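Hydroxylase, putative (PDB 3AFE) probably hydroxylates the phenolic ring of a secosteroid intermediate of cholesterol breakdown, using reduced flavin and oxygen as the oxygenase half of a two-component monooxygenase. Local coordinates at residues 179-184 against 191-196; 243-248 against 332-337; 295-300 against 324-329. All coordinates share one frame; numbering follows the deposited sequence.

Contact 1: residues 179-184 against 191-196; sequences KDVWYV and GSNTLV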
loop_
_atom_site.group_PDB
_atom_site.type_symbol
_atom_site.label_atom_id
_atom_site.label_comp_id
_atom_site.label_asym_id
_atom_site.label_seq_id
_atom_site.Cartn_x
_atom_site.Cartn_y
_atom_site.Cartn_z
ATOM N N LYS A 179 -39.618 -1.311 10.270
ATOM C CA LYS A 179 -39.322 -2.726 10.441
ATOM C C LYS A 179 -37.966 -2.870 11.133
ATOM O O LYS A 179 -36.978 -2.252 10.720
ATOM C CB LYS A 179 -39.296 -3.415 9.076
ATOM C CG LYS A 179 -40.156 -4.660 8.992
ATOM C CD LYS A 179 -41.632 -4.289 8.901
ATOM C CE LYS A 179 -42.541 -5.465 9.270
ATOM N NZ LYS A 179 -42.571 -6.544 8.237
ATOM N N ASP A 180 -37.905 -3.667 12.191
ATOM C CA ASP A 180 -36.648 -3.817 12.921
ATOM C C ASP A 180 -35.807 -4.947 12.344
ATOM O O ASP A 180 -36.174 -6.119 12.435
ATOM C CB ASP A 180 -36.883 -4.035 14.416
ATOM C CG ASP A 180 -35.585 -4.081 15.206
ATOM O OD1 ASP A 180 -34.509 -4.197 14.579
ATOM O OD2 ASP A 180 -35.633 -3.996 16.449
ATOM N N VAL A 181 -34.678 -4.583 11.749
ATOM C CA VAL A 181 -33.816 -5.556 11.091
ATOM C C VAL A 181 -32.329 -5.275 11.325
ATOM O O VAL A 181 -31.469 -5.845 10.657
ATOM C CB VAL A 181 -34.079 -5.578 9.581
ATOM C CG1 VAL A 181 -35.508 -5.975 9.303
ATOM C CG2 VAL A 181 -33.780 -4.214 8.983
ATOM N N TRP A 182 -32.037 -4.401 12.281
ATOM C CA TRP A 182 -30.685 -3.928 12.510
ATOM C C TRP A 182 -29.863 -4.880 13.382
ATOM O O TRP A 182 -29.800 -4.725 14.600
ATOM C CB TRP A 182 -30.723 -2.538 13.142
ATOM C CG TRP A 182 -29.430 -1.778 12.993
ATOM C CD1 TRP A 182 -28.720 -1.169 13.982
ATOM C CD2 TRP A 182 -28.701 -1.560 11.784
ATOM N NE1 TRP A 182 -27.600 -0.572 13.462
ATOM C CE2 TRP A 182 -27.563 -0.799 12.114
ATOM C CE3 TRP A 182 -28.903 -1.929 10.453
ATOM C CZ2 TRP A 182 -26.622 -0.409 11.161
ATOM C CZ3 TRP A 182 -27.975 -1.542 9.505
ATOM C CH2 TRP A 182 -26.846 -0.788 9.862
ATOM N N TYR A 183 -29.223 -5.853 12.745
ATOM C CA TYR A 183 -28.417 -6.831 13.462
ATOM C C TYR A 183 -27.086 -6.958 12.766
ATOM O O TYR A 183 -26.864 -7.867 11.954
ATOM C CB TYR A 183 -29.147 -8.171 13.526
ATOM C CG TYR A 183 -30.436 -8.041 14.294
ATOM C CD1 TYR A 183 -30.424 -7.908 15.681
ATOM C CD2 TYR A 183 -31.661 -8.011 13.636
ATOM C CE1 TYR A 183 -31.594 -7.764 16.395
ATOM C CE2 TYR A 183 -32.842 -7.871 14.342
ATOM C CZ TYR A 183 -32.803 -7.747 15.722
ATOM O OH TYR A 183 -33.973 -7.602 16.429
ATOM N N VAL A 184 -26.197 -6.030 13.091
ATOM C CA VAL A 184 -25.000 -5.830 12.282
ATOM C C VAL A 184 -23.680 -5.909 13.052
ATOM O O VAL A 184 -23.657 -5.934 14.293
ATOM C CB VAL A 184 -25.089 -4.501 11.521
ATOM C CG1 VAL A 184 -26.104 -4.622 10.386
ATOM C CG2 VAL A 184 -25.466 -3.373 12.462
ATOM N N GLY A 191 -29.263 2.114 14.893
ATOM C CA GLY A 191 -30.611 1.631 14.655
ATOM C C GLY A 191 -31.088 2.035 13.270
ATOM O O GLY A 191 -32.102 2.724 13.119
ATOM N N SER A 192 -30.344 1.608 12.256
ATOM C CA SER A 192 -30.636 1.978 10.878
ATOM C C SER A 192 -31.637 1.017 10.252
ATOM O O SER A 192 -31.281 0.228 9.377
ATOM C CB SER A 192 -29.345 2.014 10.060
ATOM O OG SER A 192 -28.425 2.923 10.643
ATOM N N ASN A 193 -32.889 1.106 10.695
ATOM C CA ASN A 193 -33.912 0.141 10.313
ATOM C C ASN A 193 -34.647 0.466 9.015
ATOM O O ASN A 193 -34.340 1.443 8.344
ATOM C CB ASN A 193 -34.902 -0.072 11.462
ATOM C CG ASN A 193 -34.280 -0.812 12.628
ATOM O OD1 ASN A 193 -34.304 -0.343 13.763
ATOM N ND2 ASN A 193 -33.705 -1.965 12.346
ATOM N N THR A 194 -35.620 -0.371 8.678
ATOM C CA THR A 194 -36.262 -0.332 7.373
ATOM C C THR A 194 -37.617 0.384 7.404
ATOM O O THR A 194 -38.366 0.292 8.378
ATOM C CB THR A 194 -36.406 -1.750 6.803
ATOM O OG1 THR A 194 -35.115 -2.222 6.396
ATOM C CG2 THR A 194 -37.340 -1.757 5.605
ATOM N N LEU A 195 -37.906 1.108 6.327
ATOM C CA LEU A 195 -39.098 1.935 6.218
ATOM C C LEU A 195 -39.998 1.385 5.116
ATOM O O LEU A 195 -39.585 1.298 3.949
ATOM C CB LEU A 195 -38.697 3.372 5.882
ATOM C CG LEU A 195 -37.659 4.007 6.807
ATOM C CD1 LEU A 195 -37.284 5.410 6.337
ATOM C CD2 LEU A 195 -38.195 4.038 8.222
ATOM N N VAL A 196 -41.217 0.996 5.483
ATOM C CA VAL A 196 -42.153 0.460 4.501
ATOM C C VAL A 196 -43.301 1.431 4.278
ATOM O O VAL A 196 -43.952 1.878 5.229
ATOM C CB VAL A 196 -42.708 -0.914 4.911
ATOM C CG1 VAL A 196 -43.603 -1.480 3.801
ATOM C CG2 VAL A 196 -41.560 -1.876 5.246
#
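W182 and S192 make the dense end of this contact. CB of S192 lies 3.6 Å from the centroid of the six-membered indole ring of W182 and only 6° off its normal, a CH-pi contact over the ring face. On that same face CD1 of W182 approaches CA of G191 to 3.4 Å, and V184 CG2 lies against the opposite face, near its rim. The indole reaches the inverse gamma turn centred on S192 because its CG stands nearly anti to the backbone N (chi1 -160°). W141 adds an edge-to-face ring contact, and NE1 of W182 donates to the carbonyl of L187, so the ring is held by both packing and a bond.

The other end is more exposed and held mainly by two backbone bonds. There an antiparallel hydrogen-bonded pair joins K179 and T194: K179 N reaches T194 O at 2.8 Å, and T194 N reaches K179 O at 3.1 Å. Their side chains meet at longer range, CB of K179 standing 4.0 Å from CB of T194.

S192 thus divides its chemistry, its carbon against the indole and its OG hydrogen-bonded to T190 and S143. As S143 is a probable FMN ligand, this places S192, packed on W182, probably next to the flavin site.

Contact 2: residues 243-248 against 332-337; sequences APIVGM and RSIASI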
loop_
_atom_site.group_PDB
_atom_site.type_symbol
_atom_site.label_atom_id
_atom_site.label_comp_id
_atom_site.label_asym_id
_atom_site.label_seq_id
_atom_site.Cartn_x
_atom_site.Cartn_y
_atom_site.Cartn_z
ATOM N N ALA A 243 -17.554 12.997 7.682
ATOM C CA ALA A 243 -17.138 13.673 8.906
ATOM C C ALA A 243 -17.089 12.743 10.117
ATOM O O ALA A 243 -16.046 12.638 10.762
ATOM C CB ALA A 243 -18.013 14.877 9.186
ATOM N N PRO A 244 -18.209 12.056 10.426
ATOM C CA PRO A 244 -18.225 11.157 11.586
ATOM C C PRO A 244 -17.174 10.058 11.477
ATOM O O PRO A 244 -16.549 9.709 12.473
ATOM C CB PRO A 244 -19.620 10.531 11.535
ATOM C CG PRO A 244 -20.431 11.443 10.678
ATOM C CD PRO A 244 -19.491 12.050 9.700
ATOM N N ILE A 245 -16.990 9.501 10.288
ATOM C CA ILE A 245 -15.951 8.498 10.098
ATOM C C ILE A 245 -14.559 9.046 10.471
ATOM O O ILE A 245 -13.790 8.388 11.178
ATOM C CB ILE A 245 -15.960 7.926 8.665
ATOM C CG1 ILE A 245 -17.310 7.237 8.392
ATOM C CG2 ILE A 245 -14.787 6.978 8.480
ATOM C CD1 ILE A 245 -17.394 6.417 7.103
ATOM N N VAL A 246 -14.245 10.259 10.031
ATOM C CA VAL A 246 -12.966 10.866 10.395
ATOM C C VAL A 246 -12.886 11.024 11.909
ATOM O O VAL A 246 -11.832 10.794 12.526
ATOM C CB VAL A 246 -12.750 12.222 9.688
ATOM C CG1 VAL A 246 -11.412 12.817 10.085
ATOM C CG2 VAL A 246 -12.841 12.044 8.167
ATOM N N GLY A 247 -14.010 11.402 12.506
ATOM C CA GLY A 247 -14.128 11.450 13.953
ATOM C C GLY A 247 -13.799 10.124 14.623
ATOM O O GLY A 247 -13.127 10.096 15.658
ATOM N N MET A 248 -14.273 9.020 14.047
ATOM C CA MET A 248 -13.983 7.702 14.605
ATOM C C MET A 248 -12.492 7.432 14.531
ATOM O O MET A 248 -11.930 6.774 15.409
ATOM C CB MET A 248 -14.734 6.604 13.855
ATOM C CG MET A 248 -16.250 6.682 13.995
ATOM S SD MET A 248 -17.139 5.611 12.835
ATOM C CE MET A 248 -18.595 6.618 12.547
ATOM N N ARG A 332 -8.780 7.213 4.015
ATOM C CA ARG A 332 -7.617 7.501 4.848
ATOM C C ARG A 332 -7.876 7.200 6.301
ATOM O O ARG A 332 -7.017 6.678 7.009
ATOM C CB ARG A 332 -7.255 8.972 4.737
ATOM C CG ARG A 332 -6.470 9.280 3.509
ATOM C CD ARG A 332 -6.419 10.765 3.250
ATOM N NE ARG A 332 -5.753 11.010 1.980
ATOM C CZ ARG A 332 -5.594 12.210 1.463
ATOM N NH1 ARG A 332 -6.048 13.263 2.123
ATOM N NH2 ARG A 332 -4.977 12.354 0.305
ATOM N N SER A 333 -9.067 7.581 6.738
ATOM C CA SER A 333 -9.531 7.329 8.085
ATOM C C SER A 333 -9.529 5.839 8.377
ATOM O O SER A 333 -9.028 5.402 9.422
ATOM C CB SER A 333 -10.944 7.887 8.242
ATOM O OG SER A 333 -10.948 9.294 8.045
ATOM N N ILE A 334 -10.079 5.069 7.444
ATOM C CA ILE A 334 -10.204 3.624 7.584
ATOM C C ILE A 334 -8.844 2.908 7.536
ATOM O O ILE A 334 -8.586 2.003 8.328
ATOM C CB ILE A 334 -11.185 3.064 6.524
ATOM C CG1 ILE A 334 -12.609 3.531 6.851
ATOM C CG2 ILE A 334 -11.086 1.539 6.411
ATOM C CD1 ILE A 334 -13.699 2.738 6.171
ATOM N N ALA A 335 -7.971 3.318 6.621
ATOM C CA ALA A 335 -6.616 2.766 6.576
ATOM C C ALA A 335 -5.877 3.067 7.880
ATOM O O ALA A 335 -5.208 2.195 8.427
ATOM C CB ALA A 335 -5.832 3.310 5.377
ATOM N N SER A 336 -6.005 4.292 8.384
ATOM C CA SER A 336 -5.336 4.637 9.634
ATOM C C SER A 336 -5.902 3.821 10.802
ATOM O O SER A 336 -5.143 3.224 11.563
ATOM C CB SER A 336 -5.414 6.145 9.921
ATOM O OG SER A 336 -4.943 6.894 8.817
ATOM N N ILE A 337 -7.228 3.787 10.945
ATOM C CA ILE A 337 -7.830 2.977 11.996
ATOM C C ILE A 337 -7.341 1.524 11.938
ATOM O O ILE A 337 -7.014 0.944 12.964
ATOM C CB ILE A 337 -9.367 2.992 11.960
ATOM C CG1 ILE A 337 -9.895 4.367 12.358
ATOM C CG2 ILE A 337 -9.908 1.960 12.920
ATOM C CD1 ILE A 337 -11.324 4.613 11.911
#
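S333 faces I245 and V246 where helices 233-266 and 316-343 come together, their local axes 8.9 Å apart and inclined by 20° in the same N-to-C sense. Traced outward, the S333 side chain meets the partner helix atom by atom. Its CB points toward that helix and meets the branch methyl CG2 of I245 at 4.0 Å, with the backbone O of I245 at a similar range. One atom further, OG lies 3.3 Å from CG2 of V246 and 3.5 Å from CA of V246. With OG set beside its own backbone N (chi1 -62°), the hydroxyl can bond to the carbonyl of A329 one turn back, which satisfies this buried polar atom without a partner on the facing helix.

Larger side chains fill the flanks. I245 CG2 reaches CG1 of I334 at 4.4 Å, and CD1 of I337 rests 4.0 Å from the carbonyl carbon of M248. No hydrogen bond crosses between the segments, so the evidence is of apolar packing around a small serine. Two long helices running the same way, with helix 277-308 between them in sequence, are what the up-and-down helical bundle of the acyl-CoA dehydrogenase C-terminal domain provides.

Contact 3: residues 295-300 against 324-329; sequences RQLIGN and RDQVRA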
loop_
_atom_site.group_PDB
_atom_site.type_symbol
_atom_site.label_atom_id
_atom_site.label_comp_id
_atom_site.label_asym_id
_atom_site.label_seq_id
_atom_site.Cartn_x
_atom_site.Cartn_y
_atom_site.Cartn_z
ATOM N N ARG A 295 -8.270 18.124 6.989
ATOM C CA ARG A 295 -7.944 19.376 6.298
ATOM C C ARG A 295 -8.746 19.531 5.014
ATOM O O ARG A 295 -9.374 20.567 4.797
ATOM C CB ARG A 295 -6.453 19.496 5.950
ATOM C CG ARG A 295 -5.550 19.843 7.098
ATOM C CD ARG A 295 -4.087 19.709 6.672
ATOM N NE ARG A 295 -3.164 20.097 7.735
ATOM C CZ ARG A 295 -3.061 21.338 8.205
ATOM N NH1 ARG A 295 -3.828 22.307 7.712
ATOM N NH2 ARG A 295 -2.197 21.615 9.168
ATOM N N GLN A 296 -8.721 18.523 4.147
ATOM C CA GLN A 296 -9.410 18.718 2.874
ATOM C C GLN A 296 -10.924 18.491 2.935
ATOM O O GLN A 296 -11.668 19.172 2.230
ATOM C CB GLN A 296 -8.712 18.035 1.682
ATOM C CG GLN A 296 -8.408 16.592 1.844
ATOM C CD GLN A 296 -7.303 16.128 0.909
ATOM O OE1 GLN A 296 -7.012 14.942 0.843
ATOM N NE2 GLN A 296 -6.685 17.061 0.178
ATOM N N LEU A 297 -11.384 17.599 3.813
ATOM C CA LEU A 297 -12.827 17.414 3.975
ATOM C C LEU A 297 -13.505 18.702 4.435
ATOM O O LEU A 297 -14.537 19.092 3.898
ATOM C CB LEU A 297 -13.159 16.284 4.946
ATOM C CG LEU A 297 -14.657 15.957 5.024
ATOM C CD1 LEU A 297 -15.156 15.403 3.696
ATOM C CD2 LEU A 297 -14.937 14.973 6.148
ATOM N N ILE A 298 -12.912 19.363 5.424
ATOM C CA ILE A 298 -13.495 20.563 6.002
ATOM C C ILE A 298 -13.089 21.805 5.202
ATOM O O ILE A 298 -13.822 22.791 5.163
ATOM C CB ILE A 298 -13.104 20.721 7.496
ATOM C CG1 ILE A 298 -14.193 21.470 8.265
ATOM C CG2 ILE A 298 -11.724 21.402 7.661
ATOM C CD1 ILE A 298 -15.419 20.640 8.504
ATOM N N GLY A 299 -11.925 21.745 4.555
ATOM C CA GLY A 299 -11.446 22.846 3.737
ATOM C C GLY A 299 -12.344 23.107 2.530
ATOM O O GLY A 299 -12.665 24.264 2.206
ATOM N N ASN A 300 -12.746 22.028 1.861
ATOM C CA ASN A 300 -13.657 22.118 0.729
ATOM C C ASN A 300 -15.006 22.697 1.147
ATOM O O ASN A 300 -15.593 23.507 0.420
ATOM C CB ASN A 300 -13.814 20.752 0.052
ATOM C CG ASN A 300 -12.541 20.308 -0.647
ATOM O OD1 ASN A 300 -12.195 19.126 -0.655
ATOM N ND2 ASN A 300 -11.828 21.262 -1.226
ATOM N N ARG A 324 -13.832 14.158 -4.724
ATOM C CA ARG A 324 -12.685 13.249 -4.673
ATOM C C ARG A 324 -12.085 13.246 -3.278
ATOM O O ARG A 324 -11.689 12.188 -2.784
ATOM C CB ARG A 324 -11.610 13.493 -5.753
ATOM C CG ARG A 324 -10.917 14.810 -5.689
ATOM C CD ARG A 324 -9.385 14.691 -5.670
ATOM N NE ARG A 324 -8.876 15.749 -4.801
ATOM C CZ ARG A 324 -8.335 16.891 -5.218
ATOM N NH1 ARG A 324 -8.155 17.133 -6.512
ATOM N NH2 ARG A 324 -7.943 17.785 -4.325
ATOM N N ASP A 325 -12.046 14.415 -2.635
ATOM C CA ASP A 325 -11.457 14.524 -1.302
ATOM C C ASP A 325 -12.301 13.860 -0.210
ATOM O O ASP A 325 -11.768 13.369 0.789
ATOM C CB ASP A 325 -11.171 15.984 -0.939
ATOM C CG ASP A 325 -9.897 16.494 -1.570
ATOM O OD1 ASP A 325 -9.184 15.676 -2.197
ATOM O OD2 ASP A 325 -9.613 17.707 -1.443
ATOM N N GLN A 326 -13.613 13.842 -0.397
ATOM C CA GLN A 326 -14.486 13.290 0.619
ATOM C C GLN A 326 -14.445 11.763 0.641
ATOM O O GLN A 326 -14.420 11.172 1.706
ATOM C CB GLN A 326 -15.914 13.850 0.500
ATOM C CG GLN A 326 -16.992 13.003 1.169
ATOM C CD GLN A 326 -17.512 11.914 0.248
ATOM O OE1 GLN A 326 -17.675 12.140 -0.947
ATOM N NE2 GLN A 326 -17.753 10.723 0.794
ATOM N N VAL A 327 -14.420 11.104 -0.510
ATOM C CA VAL A 327 -14.356 9.640 -0.467
ATOM C C VAL A 327 -12.956 9.213 -0.073
ATOM O O VAL A 327 -12.730 8.080 0.375
ATOM C CB VAL A 327 -14.711 8.973 -1.808
ATOM C CG1 VAL A 327 -16.082 9.435 -2.280
ATOM C CG2 VAL A 327 -13.625 9.237 -2.850
ATOM N N ARG A 328 -12.024 10.146 -0.254
ATOM C CA ARG A 328 -10.621 9.919 -0.011
ATOM C C ARG A 328 -10.372 10.057 1.484
ATOM O O ARG A 328 -9.573 9.327 2.058
ATOM C CB ARG A 328 -9.817 10.953 -0.797
ATOM C CG ARG A 328 -8.552 10.430 -1.431
ATOM C CD ARG A 328 -7.574 10.057 -0.370
ATOM N NE ARG A 328 -6.376 9.411 -0.896
ATOM C CZ ARG A 328 -6.323 8.655 -1.987
ATOM N NH1 ARG A 328 -7.414 8.420 -2.702
ATOM N NH2 ARG A 328 -5.162 8.120 -2.358
ATOM N N ALA A 329 -11.067 11.001 2.110
ATOM C CA ALA A 329 -11.027 11.159 3.562
ATOM C C ALA A 329 -11.507 9.887 4.254
ATOM O O ALA A 329 -10.884 9.407 5.209
ATOM C CB ALA A 329 -11.895 12.333 3.985
HETATM O O HOH W 1 -9.027 13.203 2.083
#
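Within the acyl-CoA dehydrogenase-type C-terminal helical bundle, Q296 and L297 of helix 277-308 pack on D325, Q326 and A329 of helix 316-343, the next helix in the chain. The segment axes approach to 8.7 Å at 144° between their N-to-C directions, an oblique antiparallel crossing whose nearest CA pair is L297 and Q326.

The polar half is a stack of flat groups. The amide of Q296 lies over the carboxylate of D325 with the planes 22° apart, and its CD stands 3.6 Å from CG of D325. The first torsion of Q296 places CG between its backbone N and carbonyl carbon (chi1 53°), and the chain is extended beyond; the two side chains cross at about a right angle while their flat ends stay nearly parallel. The stack brings NE2 of Q296 near OD2 of D325, but at a poor angle for a bond. A water also links the helices, donating to Q296 OE1 at 2.9 Å and to the backbone O of D325 at 3.0 Å.

D325 OD1 also accepts a hydrogen bond from S288 of the third subunit, and R328 forms a salt bridge to D289 of that subunit, so this polar layer borders a subunit interface.

The apolar half is formed by L297. Its CD1 lies 3.6 Å from CB of Q326, while its CB faces CB of A329 at 4.3 Å. The Q326 amide turns elsewhere: OE1 is hydrogen-bonded to R323, and NE2 to S242 OG and the carbonyl of A370.

The carboxylate of D325 is fixed from its own helix by R324, whose NE makes a salt bridge to OD1 at 2.6 Å, with OD1 in the guanidinium plane and NE above the carboxylate plane.

Contacts 2 and 3 form one continuous packed region of the helical domain, with centres 12 Å apart and helix 316-343 common to both. A243 and V246 of contact 2 both meet L297 of contact 3: A243 N lies 3.6 Å from L297 CD2, and V246 CG2 lies 4.1 Å from L297 CD2. Contact 1 belongs to the beta domain, its centre about 24 Å from that of contact 2 and 30 Å from that of contact 3, without touching either. The probable FMN site relates all three. W84 lies about 5 Å from S192 and about 4 Å from I245 between side chains, whereas the side chain of Q326 is about 7 Å from that of H368, another probable FMN residue.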